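Local coordinates for protein sulfatase (Bacteroides fragilis CAG:558, PDB 6USS) that probably hydrolyses aryl sulfate esters as a calcium-dependent arylsulfatase of the gut microbiome, at residues Pro90-Leu95 / Tyr256-Ala261; His104-Trp109 / Asn132-Val137; Gly349-Gly354 / Gly439-Val444; Phe463-Pro466 / Gly470-Asn473. The protein carries 1 engineered substitution. All coordinates share one frame; numbering follows the deposited sequence.

Interaction 1. Residues Pro90-Leu95 / Tyr256-Ala261; sequences PTRCSL and YMAHYA
Arg92 and Leu95, on helix 88-97, reach Tyr256 and Ala258 on strand 253-258 of the central mixed sheet. This is the helix of the sulfatase signature, starting at the engineered Cys88, a residue of the calcium site. The short axes run antiparallel (179°) and approach no closer than 13.4 Å, so side chains and water bridge the gap. Along Arg92, the first torsion (chi1 -81°) sets CG opposite the carbonyl carbon, and CB makes no contact with the strand. CG passes 3.9 Å from Tyr256 OH. From CG the extended chain carries NE forward, where it bonds to Asp322 OD2. The guanidinium lies beside the calcium site, its plane turned 50° from the Tyr256 ring. Its NH1 donates to water 1, 2.7 Å away and in the guanidinium plane; that water also accepts from Tyr256 OH at 2.6 Å, so one oxygen bridges Arg92 NH1 to Tyr256 OH. NH2 is hydrogen-bonded to Asp42 OD1 and, in plane again, donates to water 2 at 2.8 Å. Asp42 and Asp322 are calcium ligands, and this double grip on their carboxylates probably balances their charge and fixes the rotation of the guanidinium. Leu95 adds the apolar component: coming from the opposite direction to the tyrosine, its CD2 lies 3.8 Å from Tyr256 CZ. The Ala258 methyl sits at the guanidinium edge, CB 4.1 Å from Arg92 NH1. The second relay ends on the backbone just past the strand, where water 2 donates to His259 O at 2.8 Å.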
# COMPACT_ATOMS: atom_id res chain seq x y z
N PRO A 90 -3.16 -8.08 21.60
CA PRO A 90 -2.43 -7.02 22.33
C PRO A 90 -0.95 -6.97 21.98
O PRO A 90 -0.38 -5.88 21.90
CB PRO A 90 -2.66 -7.36 23.80
CG PRO A 90 -3.04 -8.79 23.81
CD PRO A 90 -3.85 -8.97 22.55
N THR A 91 -0.32 -8.13 21.76
CA THR A 91 1.10 -8.12 21.44
C THR A 91 1.36 -7.47 20.09
O THR A 91 2.22 -6.58 19.97
CB THR A 91 1.65 -9.55 21.47
OG1 THR A 91 1.60 -10.04 22.81
CG2 THR A 91 3.09 -9.58 20.97
N ARG A 92 0.61 -7.88 19.06
CA ARG A 92 0.91 -7.39 17.72
C ARG A 92 0.59 -5.90 17.59
O ARG A 92 1.36 -5.15 16.97
CB ARG A 92 0.16 -8.23 16.68
CG ARG A 92 0.90 -9.56 16.36
CD ARG A 92 -0.02 -10.69 15.95
NE ARG A 92 0.57 -12.00 16.19
CZ ARG A 92 1.47 -12.59 15.41
NH1 ARG A 92 1.90 -11.96 14.32
NH2 ARG A 92 1.95 -13.79 15.73
N CYS A 93 -0.52 -5.44 18.20
CA CYS A 93 -0.86 -4.02 18.18
C CYS A 93 0.14 -3.17 18.96
O CYS A 93 0.43 -2.03 18.57
CB CYS A 93 -2.27 -3.82 18.73
SG CYS A 93 -3.55 -4.45 17.66
N SER A 94 0.69 -3.70 20.05
CA SER A 94 1.74 -2.99 20.76
C SER A 94 3.00 -2.86 19.90
O SER A 94 3.66 -1.81 19.92
CB SER A 94 2.05 -3.71 22.07
OG SER A 94 0.99 -3.54 23.01
N LEU A 95 3.35 -3.92 19.17
CA LEU A 95 4.50 -3.88 18.27
C LEU A 95 4.35 -2.78 17.23
O LEU A 95 5.25 -1.96 17.02
CB LEU A 95 4.67 -5.22 17.57
CG LEU A 95 5.53 -5.16 16.30
CD1 LEU A 95 7.00 -5.08 16.66
CD2 LEU A 95 5.25 -6.34 15.40
N TYR A 256 8.60 -7.86 7.48
CA TYR A 256 7.93 -8.40 8.66
C TYR A 256 7.48 -9.81 8.32
O TYR A 256 6.39 -10.03 7.79
CB TYR A 256 6.74 -7.53 9.08
CG TYR A 256 5.96 -8.01 10.31
CD1 TYR A 256 6.61 -8.52 11.43
CD2 TYR A 256 4.57 -7.91 10.34
CE1 TYR A 256 5.88 -8.94 12.57
CE2 TYR A 256 3.84 -8.32 11.46
CZ TYR A 256 4.50 -8.84 12.57
OH TYR A 256 3.74 -9.23 13.66
N MET A 257 8.33 -10.78 8.63
CA MET A 257 8.04 -12.19 8.35
C MET A 257 7.27 -12.75 9.54
O MET A 257 7.86 -13.17 10.53
CB MET A 257 9.32 -12.97 8.10
CG MET A 257 9.10 -14.39 7.63
SD MET A 257 8.58 -14.41 5.91
CE MET A 257 8.10 -16.13 5.70
N ALA A 258 5.94 -12.75 9.45
CA ALA A 258 5.07 -13.11 10.56
C ALA A 258 4.34 -14.41 10.24
O ALA A 258 3.28 -14.40 9.61
CB ALA A 258 4.08 -11.98 10.87
N HIS A 259 4.89 -15.53 10.70
CA HIS A 259 4.37 -16.85 10.36
C HIS A 259 2.98 -17.08 10.95
O HIS A 259 2.62 -16.54 12.01
CB HIS A 259 5.31 -17.95 10.87
CG HIS A 259 6.39 -18.27 9.91
ND1 HIS A 259 6.19 -19.05 8.79
CD2 HIS A 259 7.69 -17.88 9.85
CE1 HIS A 259 7.31 -19.13 8.10
NE2 HIS A 259 8.23 -18.43 8.72
N TYR A 260 2.18 -17.88 10.24
CA TYR A 260 0.97 -18.41 10.86
C TYR A 260 1.30 -19.56 11.80
O TYR A 260 0.59 -19.76 12.80
CB TYR A 260 -0.04 -18.84 9.79
CG TYR A 260 -0.75 -17.67 9.17
CD1 TYR A 260 -1.81 -17.07 9.82
CD2 TYR A 260 -0.36 -17.17 7.94
CE1 TYR A 260 -2.45 -15.99 9.27
CE2 TYR A 260 -0.99 -16.08 7.38
CZ TYR A 260 -2.05 -15.49 8.05
OH TYR A 260 -2.73 -14.41 7.50
N ALA A 261 2.35 -20.33 11.49
CA ALA A 261 2.89 -21.30 12.44
C ALA A 261 3.31 -20.58 13.72
O ALA A 261 3.86 -19.48 13.67
CB ALA A 261 4.08 -22.03 11.81
O HOH W 1 1.30 -9.73 12.96
O HOH W 2 3.53 -14.39 13.48

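Interaction 2. Residues His104-Trp109 / Asn132-Val137; sequences HRVTNW and NGVCQV
Val106 and Gly133 bring their CA atoms to 5.6 Å of one another where an inverse gamma turn centred on Val106 faces the start of the short strand around 133-135. The turn follows helix 101-104, whose end is marked by Arg105 with a positive phi, and its bond from Thr107 N to Arg105 O is weak. Gly133 also has positive phi (96°), where a CB would press on the carbonyl O of Asn132; the valine meets the backbone from the other side. Across the contact the work is done by the two methyls of Val106. CG1 stands opposite the backbone N (chi1 -160°) and comes to 3.8 Å from Gly133 CA. CG2, opposite the carbonyl carbon, packs over the next peptide, 3.6 Å from Gly133 O, and also reaches Val134 CG1 at 3.9 Å. Both branches thus lie along the backbone of one glycine, and no hydrogen bond crosses between the segments. Val134 in turn rests on Cys93 and Ile96 of helix 88-97, so it joins Val106 to the signature helix, while strand 133-135 is paired in parallel with 143-145. The turn is also tied back to the helix it leaves. The His104 imidazole, whose first torsion brings ND1 to the backbone of the turn, bonds through NE2 to Ser94 OG, which links the two neighbouring helices. At the other side of the same ring, ND1 accepts from Val106 N at 3.0 Å, the donor lying only 6° out of the imidazole plane.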
# COMPACT_ATOMS: atom_id res chain seq x y z
N HIS A 104 -3.73 0.83 24.51
CA HIS A 104 -4.45 0.77 23.25
C HIS A 104 -5.73 -0.07 23.33
O HIS A 104 -6.54 -0.01 22.40
CB HIS A 104 -3.55 0.27 22.10
CG HIS A 104 -2.99 -1.11 22.28
ND1 HIS A 104 -3.79 -2.23 22.41
CD2 HIS A 104 -1.71 -1.55 22.31
CE1 HIS A 104 -3.01 -3.30 22.52
NE2 HIS A 104 -1.75 -2.91 22.47
N ARG A 105 -5.94 -0.82 24.41
CA ARG A 105 -7.19 -1.50 24.71
C ARG A 105 -7.58 -2.58 23.71
O ARG A 105 -8.72 -3.05 23.73
CB ARG A 105 -8.36 -0.51 24.83
CG ARG A 105 -8.14 0.53 25.89
CD ARG A 105 -9.04 1.70 25.67
NE ARG A 105 -9.24 2.49 26.87
CZ ARG A 105 -10.15 3.46 26.97
NH1 ARG A 105 -10.93 3.73 25.94
NH2 ARG A 105 -10.28 4.15 28.09
N VAL A 106 -6.67 -2.98 22.82
CA VAL A 106 -6.90 -4.19 22.04
C VAL A 106 -6.34 -5.34 22.86
O VAL A 106 -5.26 -5.86 22.56
CB VAL A 106 -6.24 -4.11 20.64
CG1 VAL A 106 -6.86 -5.09 19.71
CG2 VAL A 106 -6.35 -2.71 20.07
N THR A 107 -7.06 -5.72 23.93
CA THR A 107 -6.51 -6.56 24.99
C THR A 107 -6.91 -8.02 24.88
O THR A 107 -6.39 -8.85 25.64
CB THR A 107 -6.93 -6.03 26.38
OG1 THR A 107 -8.31 -5.64 26.37
CG2 THR A 107 -6.07 -4.83 26.80
N ASN A 108 -7.81 -8.37 23.97
CA ASN A 108 -8.09 -9.75 23.64
C ASN A 108 -8.07 -9.88 22.13
O ASN A 108 -7.90 -8.89 21.41
CB ASN A 108 -9.42 -10.20 24.26
CG ASN A 108 -9.54 -11.68 24.35
OD1 ASN A 108 -8.70 -12.43 23.83
ND2 ASN A 108 -10.61 -12.14 25.01
N TRP A 109 -8.25 -11.10 21.61
CA TRP A 109 -8.03 -11.30 20.18
C TRP A 109 -9.21 -10.79 19.33
O TRP A 109 -10.37 -10.92 19.70
CB TRP A 109 -7.72 -12.77 19.87
CG TRP A 109 -8.85 -13.73 20.04
CD1 TRP A 109 -9.17 -14.42 21.17
CD2 TRP A 109 -9.80 -14.12 19.03
NE1 TRP A 109 -10.27 -15.23 20.93
CE2 TRP A 109 -10.68 -15.06 19.63
CE3 TRP A 109 -9.99 -13.78 17.69
CZ2 TRP A 109 -11.73 -15.65 18.93
CZ3 TRP A 109 -11.03 -14.37 16.99
CH2 TRP A 109 -11.89 -15.30 17.61
N ASN A 132 -12.06 -3.68 17.51
CA ASN A 132 -11.76 -3.47 16.10
C ASN A 132 -10.29 -3.26 15.83
O ASN A 132 -9.91 -3.17 14.65
CB ASN A 132 -12.55 -2.27 15.56
CG ASN A 132 -14.00 -2.62 15.24
OD1 ASN A 132 -14.40 -3.80 15.25
ND2 ASN A 132 -14.80 -1.59 14.98
N GLY A 133 -9.45 -3.16 16.87
CA GLY A 133 -8.01 -3.22 16.65
C GLY A 133 -7.35 -1.86 16.56
O GLY A 133 -7.72 -0.93 17.28
N VAL A 134 -6.38 -1.71 15.67
CA VAL A 134 -5.74 -0.42 15.48
C VAL A 134 -5.85 -0.02 14.01
O VAL A 134 -6.03 -0.86 13.13
CB VAL A 134 -4.26 -0.43 15.92
CG1 VAL A 134 -4.15 -0.96 17.36
CG2 VAL A 134 -3.42 -1.26 14.94
N CYS A 135 -5.74 1.28 13.76
CA CYS A 135 -5.63 1.82 12.42
C CYS A 135 -4.93 3.17 12.53
O CYS A 135 -4.61 3.64 13.63
CB CYS A 135 -7.01 1.93 11.77
SG CYS A 135 -8.13 3.07 12.66
N GLN A 136 -4.69 3.81 11.38
CA GLN A 136 -3.99 5.08 11.36
C GLN A 136 -4.92 6.26 11.10
O GLN A 136 -4.44 7.38 10.98
CB GLN A 136 -2.88 5.08 10.30
CG GLN A 136 -1.79 4.06 10.50
CD GLN A 136 -0.58 4.34 9.61
OE1 GLN A 136 0.34 5.07 10.00
NE2 GLN A 136 -0.59 3.77 8.39
N VAL A 137 -6.23 6.03 11.02
CA VAL A 137 -7.19 7.09 10.76
C VAL A 137 -8.06 7.29 12.00
O VAL A 137 -8.14 6.40 12.85
CB VAL A 137 -8.04 6.77 9.53
CG1 VAL A 137 -7.19 6.88 8.30
CG2 VAL A 137 -8.61 5.38 9.65

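Interaction 3. Residues Gly349-Gly354 / Gly439-Val444; sequences GSAYEG and GPTCTV
Ala351 directs its methyl at the face of strand 441-446, between the hydroxyls of Thr441 and Thr443. Both threonines turn their CB atoms toward it, being two apart on one face of the strand. Their first torsions differ, however: Thr441 has OG1 between the backbone N and the carbonyl carbon (chi1 57°), whereas Thr443 has OG1 opposite the carbonyl carbon (chi1 -58°). The result is two oxygens converging on one carbon, Ala351 CB lying 3.5 Å from Thr443 OG1 and 3.9 Å from Thr441 OG1. The direct contact is packing; no hydrogen bond joins the segments without a water. That water adds a polar link at one end, accepting from Gly439 N at 2.9 Å and lying 2.7 Å from Gly349 O. The loop carrying Ala351 is shaped by an ST turn, Ser350 OG accepting from Tyr352 N at 3.0 Å. Cys442 and Val444 face the other way, onto helix 480-496. The contact therefore seats a loop of the sulfatase core on one face of the four-stranded antiparallel sheet of the C-terminal part, whose other face carries that helix, as is usual in sulfatases.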
# COMPACT_ATOMS: atom_id res chain seq x y z
N GLY A 349 -2.52 -17.20 27.08
CA GLY A 349 -3.64 -16.71 27.84
C GLY A 349 -3.36 -16.44 29.31
O GLY A 349 -4.17 -15.79 29.97
N SER A 350 -2.23 -16.94 29.83
CA SER A 350 -1.87 -16.79 31.23
C SER A 350 -1.01 -15.56 31.45
O SER A 350 -0.19 -15.19 30.61
CB SER A 350 -1.10 -18.01 31.75
OG SER A 350 -0.98 -17.94 33.15
N ALA A 351 -1.19 -14.94 32.61
CA ALA A 351 -0.26 -13.90 33.02
C ALA A 351 1.01 -14.49 33.61
O ALA A 351 1.97 -13.73 33.84
CB ALA A 351 -0.94 -12.96 34.02
N TYR A 352 1.05 -15.80 33.85
CA TYR A 352 2.26 -16.48 34.26
C TYR A 352 3.32 -16.39 33.16
O TYR A 352 3.03 -16.06 32.01
CB TYR A 352 1.96 -17.94 34.60
CG TYR A 352 1.20 -18.12 35.90
CD1 TYR A 352 1.11 -17.08 36.81
CD2 TYR A 352 0.56 -19.32 36.21
CE1 TYR A 352 0.41 -17.21 38.00
CE2 TYR A 352 -0.14 -19.47 37.41
CZ TYR A 352 -0.21 -18.40 38.30
OH TYR A 352 -0.89 -18.51 39.49
N GLU A 353 4.57 -16.72 33.52
CA GLU A 353 5.68 -16.60 32.55
C GLU A 353 5.46 -17.46 31.32
O GLU A 353 5.95 -17.12 30.23
CB GLU A 353 7.00 -16.98 33.21
CG GLU A 353 7.39 -16.08 34.37
CD GLU A 353 7.90 -14.71 33.92
OE1 GLU A 353 9.08 -14.61 33.50
OE2 GLU A 353 7.11 -13.74 33.99
N GLY A 354 4.74 -18.57 31.46
CA GLY A 354 4.47 -19.42 30.32
C GLY A 354 3.65 -18.73 29.25
O GLY A 354 3.72 -19.10 28.07
N GLY A 439 -7.49 -15.68 33.07
CA GLY A 439 -8.63 -14.96 33.58
C GLY A 439 -8.37 -13.47 33.53
O GLY A 439 -7.28 -13.02 33.14
N PRO A 440 -9.35 -12.66 33.94
CA PRO A 440 -9.15 -11.19 33.96
C PRO A 440 -8.11 -10.78 35.01
O PRO A 440 -8.31 -10.96 36.21
CB PRO A 440 -10.54 -10.65 34.32
CG PRO A 440 -11.46 -11.84 34.36
CD PRO A 440 -10.65 -13.07 34.50
N THR A 441 -7.00 -10.20 34.54
CA THR A 441 -5.89 -9.85 35.41
C THR A 441 -5.24 -8.56 34.92
O THR A 441 -5.36 -8.18 33.75
CB THR A 441 -4.82 -10.94 35.43
OG1 THR A 441 -4.37 -11.18 34.09
CG2 THR A 441 -5.34 -12.23 36.05
N CYS A 442 -4.52 -7.91 35.82
CA CYS A 442 -3.43 -7.04 35.43
C CYS A 442 -2.19 -7.45 36.21
O CYS A 442 -2.28 -8.02 37.30
CB CYS A 442 -3.76 -5.55 35.69
SG CYS A 442 -4.60 -5.32 37.24
N THR A 443 -1.04 -7.13 35.65
CA THR A 443 0.24 -7.59 36.16
C THR A 443 1.24 -6.45 36.09
O THR A 443 1.28 -5.73 35.08
CB THR A 443 0.75 -8.78 35.34
OG1 THR A 443 -0.23 -9.82 35.38
CG2 THR A 443 2.04 -9.29 35.91
N VAL A 444 2.05 -6.30 37.13
CA VAL A 444 3.27 -5.50 37.05
C VAL A 444 4.48 -6.36 37.40
O VAL A 444 4.44 -7.17 38.34
CB VAL A 444 3.20 -4.26 37.96
CG1 VAL A 444 2.97 -4.66 39.44
CG2 VAL A 444 4.47 -3.43 37.80
O HOH W 3 -6.68 -14.83 30.43

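Interaction 4. Residues Phe463-Pro466 / Gly470-Asn473; sequences FNIP and GEKN
Phe463 and Glu471 meet through a CH-pi contact: Glu471 CB stands over the centre of the phenyl face, 3.7 Å from the centroid and only 7° off the ring normal. The glutamate chain then runs across the phenylalanine at about a right angle, its CG 3.8 Å from Phe463 CG. Further van der Waals contacts come from the backbone and from Ile465. Glu471 O approaches Phe463 CE1 to 3.3 Å, and Asn473 O lies 3.5 Å from Phe463 CD1, obliquely to the ring. Ile465 CD1 lies along the outer half of the glutamate, 3.8 Å from Glu471 CG and 3.6 Å from Glu471 OE1. These contacts fold a connection back on the edge strand 460-464 of the C-terminal antiparallel sheet, just before the chain goes on to helix 480-496. Glu471 takes a left-handed backbone conformation (phi 49°) within this bend, and Asp468 braces the bend by accepting from the backbone N atoms of Lys472 and Asn473. The polar links involve the carboxylate and one water. The carboxylate, though flanked by apolar carbons, is satisfied on both oxygens: OE1 forms a salt bridge with Lys450 and OE2 accepts from Glu353 N. A water bridges the backbones, donating to Asn473 O at 2.7 Å and accepting from Asn464 N at 3.2 Å.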
# COMPACT_ATOMS: atom_id res chain seq x y z
N PHE A 463 5.42 -13.07 43.06
CA PHE A 463 6.47 -14.05 42.79
C PHE A 463 7.81 -13.36 42.63
O PHE A 463 7.89 -12.28 42.04
CB PHE A 463 6.18 -14.89 41.53
CG PHE A 463 4.88 -15.66 41.58
CD1 PHE A 463 4.79 -16.86 42.28
CD2 PHE A 463 3.75 -15.20 40.92
CE1 PHE A 463 3.60 -17.57 42.32
CE2 PHE A 463 2.56 -15.91 40.96
CZ PHE A 463 2.48 -17.09 41.66
N ASN A 464 8.84 -14.00 43.16
CA ASN A 464 10.22 -13.64 42.87
C ASN A 464 10.65 -14.44 41.66
O ASN A 464 11.03 -15.60 41.78
CB ASN A 464 11.12 -13.93 44.07
CG ASN A 464 12.43 -13.19 43.99
OD1 ASN A 464 13.27 -13.45 43.12
ND2 ASN A 464 12.62 -12.23 44.89
N ILE A 465 10.58 -13.81 40.48
CA ILE A 465 10.82 -14.55 39.23
C ILE A 465 12.22 -15.16 39.18
O ILE A 465 12.33 -16.36 38.88
CB ILE A 465 10.51 -13.65 38.03
CG1 ILE A 465 9.01 -13.25 38.03
CG2 ILE A 465 10.91 -14.33 36.72
CD1 ILE A 465 8.04 -14.39 37.87
N PRO A 466 13.31 -14.44 39.48
CA PRO A 466 14.63 -15.09 39.40
C PRO A 466 14.82 -16.23 40.40
O PRO A 466 15.64 -17.12 40.18
CB PRO A 466 15.61 -13.94 39.66
CG PRO A 466 14.83 -12.70 39.35
CD PRO A 466 13.44 -13.01 39.79
N GLY A 470 9.13 -21.04 37.91
CA GLY A 470 7.88 -21.74 37.68
C GLY A 470 6.67 -21.12 38.34
O GLY A 470 5.56 -21.64 38.21
N GLU A 471 6.87 -20.01 39.05
CA GLU A 471 5.80 -19.32 39.78
C GLU A 471 5.00 -20.30 40.65
O GLU A 471 3.77 -20.38 40.59
CB GLU A 471 4.92 -18.53 38.82
CG GLU A 471 5.69 -17.35 38.23
CD GLU A 471 4.99 -16.70 37.05
OE1 GLU A 471 4.70 -15.48 37.11
OE2 GLU A 471 4.74 -17.41 36.05
N LYS A 472 5.73 -21.08 41.46
CA LYS A 472 5.15 -22.08 42.34
C LYS A 472 4.86 -21.55 43.74
O LYS A 472 4.07 -22.17 44.46
CB LYS A 472 6.07 -23.30 42.48
CG LYS A 472 6.31 -24.12 41.23
CD LYS A 472 7.39 -25.16 41.52
CE LYS A 472 8.25 -25.45 40.29
NZ LYS A 472 8.00 -26.82 39.75
N ASN A 473 5.49 -20.43 44.14
CA ASN A 473 5.45 -19.96 45.53
C ASN A 473 4.98 -18.51 45.64
O ASN A 473 5.78 -17.56 45.55
CB ASN A 473 6.82 -20.13 46.18
CG ASN A 473 6.75 -19.96 47.69
OD1 ASN A 473 5.65 -19.99 48.28
ND2 ASN A 473 7.91 -19.81 48.32
O HOH W 4 8.11 -16.87 44.33

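Interactions 1 and 2 meet on helix 88-97, where Pro90 CB also packs 3.3 Å from Val106 O. Interaction 1 is central and charged, its water relays running beside the calcium ion; interaction 2 lies further out and has no hydrogen bonds between its segments, only a valine on a glycine backbone and a second valine. Interactions 3 and 4 serve the C-terminal sheet, at its second strand and at an edge strand. They touch through residues 352-353, with Tyr352 CE1 3.9 Å from Phe463 CE2. Interaction 3 is buried packing with one water bridge, whereas interaction 4, whose residues Lys472 and Asn473 are exposed, reaches the surface. The two pairs do not touch: interactions 2 and 3 have nearest atoms about 8 Å apart.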